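PDB 3H3H: SnoaL-like domain-containing protein from Burkholderia thailandensis E264, which is of unknown function but probably adopts the NTF2-like fold of the SnoaL family, whose cone-shaped cavity often binds small molecules. Local coordinates for residues 76-90 with 93-107. Numbering follows the deposited sequence.
Sequences HFEWIATLAGVDSVA and YRGAKGRLALEVFHF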
loop_
_atom_site.group_PDB
_atom_site.type_symbol
_atom_site.label_atom_id
_atom_site.label_comp_id
_atom_site.label_asym_id
_atom_site.label_seq_id
_atom_site.Cartn_x
_atom_site.Cartn_y
_atom_site.Cartn_z
ATOM N N HIS B 76 -16.877 -1.388 -12.095
ATOM C CA HIS B 76 -16.975 -0.083 -11.456
ATOM C C HIS B 76 -16.251 -0.111 -10.158
ATOM O O HIS B 76 -16.493 -1.016 -9.385
ATOM C CB HIS B 76 -18.441 0.219 -11.205
ATOM C CG HIS B 76 -18.656 1.565 -10.592
ATOM N ND1 HIS B 76 -18.587 2.726 -11.327
ATOM C CD2 HIS B 76 -18.885 1.933 -9.315
ATOM C CE1 HIS B 76 -18.758 3.759 -10.525
ATOM N NE2 HIS B 76 -18.971 3.305 -9.304
ATOM N N PHE B 77 -15.412 0.901 -9.912
ATOM C CA PHE B 77 -14.660 1.022 -8.667
ATOM C C PHE B 77 -15.191 2.220 -7.911
ATOM O O PHE B 77 -15.439 3.239 -8.515
ATOM C CB PHE B 77 -13.215 1.319 -8.960
ATOM C CG PHE B 77 -12.464 0.200 -9.642
ATOM C CD1 PHE B 77 -12.960 -1.108 -9.682
ATOM C CD2 PHE B 77 -11.242 0.438 -10.161
ATOM C CE1 PHE B 77 -12.202 -2.111 -10.284
ATOM C CE2 PHE B 77 -10.476 -0.545 -10.786
ATOM C CZ PHE B 77 -10.941 -1.817 -10.827
ATOM N N GLU B 78 -15.360 2.087 -6.595
ATOM C CA GLU B 78 -15.723 3.244 -5.757
ATOM C C GLU B 78 -14.530 3.711 -4.990
ATOM O O GLU B 78 -14.038 2.992 -4.127
ATOM C CB GLU B 78 -16.895 2.917 -4.765
ATOM C CG GLU B 78 -17.169 4.046 -3.795
ATOM C CD GLU B 78 -18.400 3.832 -2.959
ATOM O OE1 GLU B 78 -19.062 2.790 -3.106
ATOM O OE2 GLU B 78 -18.682 4.725 -2.162
ATOM N N TRP B 79 -14.145 4.957 -5.202
ATOM C CA TRP B 79 -13.015 5.551 -4.491
ATOM C C TRP B 79 -13.333 5.884 -3.052
ATOM O O TRP B 79 -14.263 6.646 -2.786
ATOM C CB TRP B 79 -12.580 6.782 -5.220
ATOM C CG TRP B 79 -11.406 7.496 -4.689
ATOM C CD1 TRP B 79 -10.390 6.995 -3.962
ATOM C CD2 TRP B 79 -11.095 8.885 -4.911
ATOM N NE1 TRP B 79 -9.485 7.962 -3.671
ATOM C CE2 TRP B 79 -9.889 9.144 -4.240
ATOM C CE3 TRP B 79 -11.714 9.920 -5.613
ATOM C CZ2 TRP B 79 -9.267 10.390 -4.273
ATOM C CZ3 TRP B 79 -11.112 11.199 -5.615
ATOM C CH2 TRP B 79 -9.916 11.422 -4.934
ATOM N N ILE B 80 -12.607 5.276 -2.131
ATOM C CA ILE B 80 -12.778 5.523 -0.689
ATOM C C ILE B 80 -11.765 6.521 -0.155
ATOM O O ILE B 80 -12.161 7.565 0.370
ATOM C CB ILE B 80 -12.728 4.234 0.134
ATOM C CG1 ILE B 80 -13.846 3.287 -0.320
ATOM C CG2 ILE B 80 -12.809 4.549 1.624
ATOM C CD1 ILE B 80 -13.719 1.854 0.236
ATOM N N ALA B 81 -10.469 6.275 -0.338
ATOM C CA ALA B 81 -9.497 7.226 0.179
ATOM C C ALA B 81 -8.204 7.123 -0.585
ATOM O O ALA B 81 -7.903 6.091 -1.163
ATOM C CB ALA B 81 -9.215 6.895 1.668
ATOM N N THR B 82 -7.397 8.174 -0.533
ATOM C CA THR B 82 -6.074 8.111 -1.100
ATOM C C THR B 82 -5.083 8.570 -0.044
ATOM O O THR B 82 -5.330 9.579 0.644
ATOM C CB THR B 82 -5.937 9.016 -2.312
ATOM O OG1 THR B 82 -6.583 8.392 -3.415
ATOM C CG2 THR B 82 -4.489 9.136 -2.694
ATOM N N LEU B 83 -3.975 7.864 0.054
ATOM C CA LEU B 83 -2.961 8.200 1.059
ATOM C C LEU B 83 -1.634 8.300 0.342
ATOM O O LEU B 83 -1.377 7.560 -0.597
ATOM C CB LEU B 83 -2.909 7.149 2.120
ATOM C CG LEU B 83 -4.284 6.939 2.775
ATOM C CD1 LEU B 83 -5.015 5.745 2.109
ATOM C CD2 LEU B 83 -4.092 6.703 4.264
ATOM N N ALA B 84 -0.838 9.267 0.735
ATOM C CA ALA B 84 0.432 9.537 0.041
ATOM C C ALA B 84 1.612 9.083 0.865
ATOM O O ALA B 84 1.691 9.338 2.048
ATOM C CB ALA B 84 0.545 11.057 -0.254
ATOM N N GLY B 85 2.579 8.469 0.179
ATOM C CA GLY B 85 3.836 8.090 0.789
ATOM C C GLY B 85 5.009 8.864 0.223
ATOM O O GLY B 85 4.913 10.045 -0.063
ATOM N N VAL B 86 6.171 8.238 0.141
ATOM C CA VAL B 86 7.354 8.976 -0.347
ATOM C C VAL B 86 7.309 9.105 -1.851
ATOM O O VAL B 86 7.266 10.200 -2.428
ATOM C CB VAL B 86 8.631 8.252 0.129
ATOM C CG1 VAL B 86 9.938 8.856 -0.498
ATOM C CG2 VAL B 86 8.668 8.291 1.638
ATOM N N ASP B 87 7.271 7.953 -2.505
ATOM C CA ASP B 87 7.220 7.936 -3.965
ATOM C C ASP B 87 5.998 7.157 -4.414
ATOM O O ASP B 87 5.877 6.810 -5.606
ATOM C CB ASP B 87 8.482 7.303 -4.541
ATOM C CG ASP B 87 8.551 5.775 -4.354
ATOM O OD1 ASP B 87 7.694 5.140 -3.684
ATOM O OD2 ASP B 87 9.501 5.202 -4.924
ATOM N N SER B 88 5.045 6.982 -3.499
ATOM C CA SER B 88 3.881 6.163 -3.795
ATOM C C SER B 88 2.578 6.814 -3.333
ATOM O O SER B 88 2.582 7.727 -2.449
ATOM C CB SER B 88 4.023 4.791 -3.183
ATOM O OG SER B 88 4.259 4.815 -1.785
ATOM N N VAL B 89 1.505 6.373 -3.977
ATOM C CA VAL B 89 0.140 6.742 -3.633
ATOM C C VAL B 89 -0.575 5.434 -3.379
ATOM O O VAL B 89 -0.368 4.458 -4.093
ATOM C CB VAL B 89 -0.520 7.519 -4.777
ATOM C CG1 VAL B 89 -1.992 7.723 -4.570
ATOM C CG2 VAL B 89 0.163 8.912 -4.903
ATOM N N ALA B 90 -1.433 5.409 -2.382
ATOM C CA ALA B 90 -2.253 4.229 -2.105
ATOM C C ALA B 90 -3.673 4.614 -2.323
ATOM O O ALA B 90 -4.139 5.597 -1.729
ATOM C CB ALA B 90 -2.095 3.774 -0.640
ATOM N N TYR B 93 -10.200 1.501 -2.413
ATOM C CA TYR B 93 -11.428 1.547 -3.175
ATOM C C TYR B 93 -12.165 0.250 -3.062
ATOM O O TYR B 93 -11.656 -0.728 -2.503
ATOM C CB TYR B 93 -11.106 1.847 -4.640
ATOM C CG TYR B 93 -10.330 0.787 -5.388
ATOM C CD1 TYR B 93 -8.957 0.751 -5.368
ATOM C CD2 TYR B 93 -10.974 -0.140 -6.224
ATOM C CE1 TYR B 93 -8.279 -0.174 -6.105
ATOM C CE2 TYR B 93 -10.288 -1.053 -6.950
ATOM C CZ TYR B 93 -8.937 -1.066 -6.919
ATOM O OH TYR B 93 -8.244 -2.005 -7.676
ATOM N N ARG B 94 -13.433 0.297 -3.432
ATOM C CA ARG B 94 -14.242 -0.884 -3.507
ATOM C C ARG B 94 -14.295 -1.374 -4.931
ATOM O O ARG B 94 -14.671 -0.619 -5.830
ATOM C CB ARG B 94 -15.629 -0.560 -2.976
ATOM C CG ARG B 94 -16.556 -1.761 -2.978
ATOM C CD ARG B 94 -17.807 -1.361 -2.195
ATOM N NE ARG B 94 -18.738 -2.470 -2.050
ATOM C CZ ARG B 94 -19.687 -2.772 -2.911
ATOM N NH1 ARG B 94 -19.876 -2.056 -4.011
ATOM N NH2 ARG B 94 -20.473 -3.810 -2.655
ATOM N N GLY B 95 -13.862 -2.627 -5.109
ATOM C CA GLY B 95 -13.662 -3.263 -6.407
ATOM C C GLY B 95 -14.938 -3.568 -7.144
ATOM O O GLY B 95 -16.064 -3.372 -6.652
ATOM N N ALA B 96 -14.723 -4.014 -8.380
ATOM C CA ALA B 96 -15.806 -4.315 -9.333
ATOM C C ALA B 96 -16.848 -5.281 -8.752
ATOM O O ALA B 96 -18.019 -5.179 -9.118
ATOM C CB ALA B 96 -15.244 -4.872 -10.584
ATOM N N LYS B 97 -16.430 -6.185 -7.850
ATOM C CA LYS B 97 -17.360 -7.171 -7.278
ATOM C C LYS B 97 -17.563 -7.002 -5.762
ATOM O O LYS B 97 -18.008 -7.918 -5.063
ATOM C CB LYS B 97 -16.869 -8.583 -7.617
ATOM C CG LYS B 97 -16.717 -8.809 -9.149
ATOM C CD LYS B 97 -18.040 -8.645 -9.827
ATOM C CE LYS B 97 -17.969 -9.018 -11.292
ATOM N NZ LYS B 97 -19.331 -8.898 -11.849
ATOM N N GLY B 98 -17.249 -5.818 -5.261
ATOM C CA GLY B 98 -17.532 -5.507 -3.883
ATOM C C GLY B 98 -16.380 -5.817 -2.945
ATOM O O GLY B 98 -16.468 -5.609 -1.756
ATOM N N ARG B 99 -15.295 -6.373 -3.467
ATOM C CA ARG B 99 -14.150 -6.567 -2.621
ATOM C C ARG B 99 -13.602 -5.216 -2.238
ATOM O O ARG B 99 -13.658 -4.254 -3.028
ATOM C CB ARG B 99 -12.986 -7.214 -3.362
ATOM C CG ARG B 99 -13.174 -8.610 -3.840
ATOM C CD ARG B 99 -11.928 -8.966 -4.677
ATOM N NE ARG B 99 -12.038 -10.362 -5.064
ATOM C CZ ARG B 99 -12.560 -10.850 -6.199
ATOM N NH1 ARG B 99 -13.036 -10.081 -7.183
ATOM N NH2 ARG B 99 -12.601 -12.164 -6.332
ATOM N N LEU B 100 -13.019 -5.189 -1.067
ATOM C CA LEU B 100 -12.279 -4.033 -0.627
ATOM C C LEU B 100 -10.885 -4.156 -1.213
ATOM O O LEU B 100 -10.280 -5.217 -1.222
ATOM C CB LEU B 100 -12.224 -3.983 0.864
ATOM C CG LEU B 100 -12.000 -2.650 1.546
ATOM C CD1 LEU B 100 -13.076 -1.577 1.186
ATOM C CD2 LEU B 100 -11.898 -2.893 3.078
ATOM N N ALA B 101 -10.372 -3.034 -1.695
ATOM C CA ALA B 101 -9.106 -2.993 -2.370
ATOM C C ALA B 101 -8.244 -1.863 -1.890
ATOM O O ALA B 101 -8.683 -0.801 -1.477
ATOM C CB ALA B 101 -9.322 -2.809 -3.901
ATOM N N LEU B 102 -6.956 -2.100 -2.018
ATOM C CA LEU B 102 -5.945 -1.126 -1.651
ATOM C C LEU B 102 -4.756 -1.366 -2.579
ATOM O O LEU B 102 -4.037 -2.367 -2.521
ATOM C CB LEU B 102 -5.523 -1.263 -0.205
ATOM C CG LEU B 102 -4.531 -0.259 0.355
ATOM C CD1 LEU B 102 -3.159 -0.158 -0.323
ATOM C CD2 LEU B 102 -5.174 1.168 0.325
ATOM N N GLU B 103 -4.576 -0.420 -3.516
ATOM C CA GLU B 103 -3.588 -0.523 -4.543
ATOM C C GLU B 103 -2.543 0.531 -4.311
ATOM O O GLU B 103 -2.852 1.703 -4.183
ATOM C CB GLU B 103 -4.273 -0.397 -5.931
ATOM C CG GLU B 103 -3.565 -1.048 -7.057
ATOM C CD GLU B 103 -4.529 -1.684 -8.046
ATOM O OE1 GLU B 103 -4.258 -1.625 -9.254
ATOM O OE2 GLU B 103 -5.622 -2.149 -7.659
ATOM N N VAL B 104 -1.283 0.108 -4.301
ATOM C CA VAL B 104 -0.176 0.993 -4.059
ATOM C C VAL B 104 0.525 1.220 -5.396
ATOM O O VAL B 104 0.870 0.240 -6.114
ATOM C CB VAL B 104 0.801 0.380 -3.089
ATOM C CG1 VAL B 104 1.963 1.329 -2.893
ATOM C CG2 VAL B 104 0.097 0.115 -1.699
ATOM N N PHE B 105 0.771 2.506 -5.695
ATOM C CA PHE B 105 1.391 2.886 -6.937
ATOM C C PHE B 105 2.654 3.642 -6.678
ATOM O O PHE B 105 2.651 4.698 -6.017
ATOM C CB PHE B 105 0.467 3.803 -7.714
ATOM C CG PHE B 105 -0.914 3.244 -7.951
ATOM C CD1 PHE B 105 -1.944 3.402 -7.020
ATOM C CD2 PHE B 105 -1.222 2.595 -9.136
ATOM C CE1 PHE B 105 -3.184 2.888 -7.257
ATOM C CE2 PHE B 105 -2.498 2.080 -9.378
ATOM C CZ PHE B 105 -3.479 2.220 -8.451
ATOM N N HIS B 106 3.756 3.125 -7.182
ATOM C CA HIS B 106 5.032 3.775 -7.093
ATOM C C HIS B 106 5.309 4.503 -8.377
ATOM O O HIS B 106 5.080 3.983 -9.467
ATOM C CB HIS B 106 6.135 2.793 -6.873
ATOM C CG HIS B 106 6.044 2.103 -5.564
ATOM N ND1 HIS B 106 6.706 2.547 -4.436
ATOM C CD2 HIS B 106 5.318 1.019 -5.193
ATOM C CE1 HIS B 106 6.405 1.748 -3.427
ATOM N NE2 HIS B 106 5.577 0.807 -3.857
ATOM N N PHE B 107 5.805 5.728 -8.235
ATOM C CA PHE B 107 6.000 6.583 -9.416
ATOM C C PHE B 107 7.456 6.760 -9.758
ATOM O O PHE B 107 8.298 6.764 -8.868
ATOM C CB PHE B 107 5.393 7.956 -9.212
ATOM C CG PHE B 107 3.919 7.913 -9.154
ATOM C CD1 PHE B 107 3.266 7.533 -7.962
ATOM C CD2 PHE B 107 3.185 8.091 -10.307
ATOM C CE1 PHE B 107 1.879 7.422 -7.955
ATOM C CE2 PHE B 107 1.807 7.969 -10.285
ATOM C CZ PHE B 107 1.188 7.629 -9.128
HETATM O O HOH W 1 -18.527 -3.485 -11.079
HETATM O O HOH W 2 -17.514 -0.555 -6.471
HETATM O O HOH W 3 -19.051 0.550 -4.668
HETATM O O HOH W 4 9.383 4.711 -7.448
#
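The carbonyl oxygen of R94 accepts a hydrogen bond from the backbone N of E78, which lies 2.9 Å from R94 O in the carbonyl plane, and a water sits within hydrogen-bonding distance of both R94 O and H76 O. With the return bond from R94 N to E78 O, this closes an antiparallel hydrogen-bonded pair in the curved sheet expected of an NTF2-like domain, where strands 78-84, 88-94 and 100-107 follow one another as two successive hairpins. The second hairpin repeats the pattern: V89 and F105 exchange backbone bonds, and F107 N gives a 2.8 Å bond to D87 O.

On the face turned to helix 7-22, the F77 and Y93 side chains run the same way. Y93 CE2 sits 3.5 Å above the centre of the F77 ring, yet the planes differ by 38°, so the pair is neither a parallel stack nor a T-shaped one. CG of Y93 stands between its backbone N and carbonyl carbon (chi1 66°), which folds the ring back over A101 CB on one face. Y93 OH donates to E103 OE2 across 2.6 Å, fixing the far end of the ring, while E103 also approaches an unidentified bound ligand. W17 meets the Y93 and F105 rings edge-to-face.

At the other end, H106 ND1 donates to D87 OD1 at 2.9 Å. The bond is bent (149° at the hydrogen) and meets the syn side of a carboxylate turned nearly perpendicular to the imidazole plane. S88 CB makes a CH-pi contact over one face of the H106 ring, 4.0 Å from the ring centroid, whereas S88 OG bonds H119 of the second subunit. A water ties D87 OD2 to F107 O, donating to both, at 2.6 Å from D87 OD2.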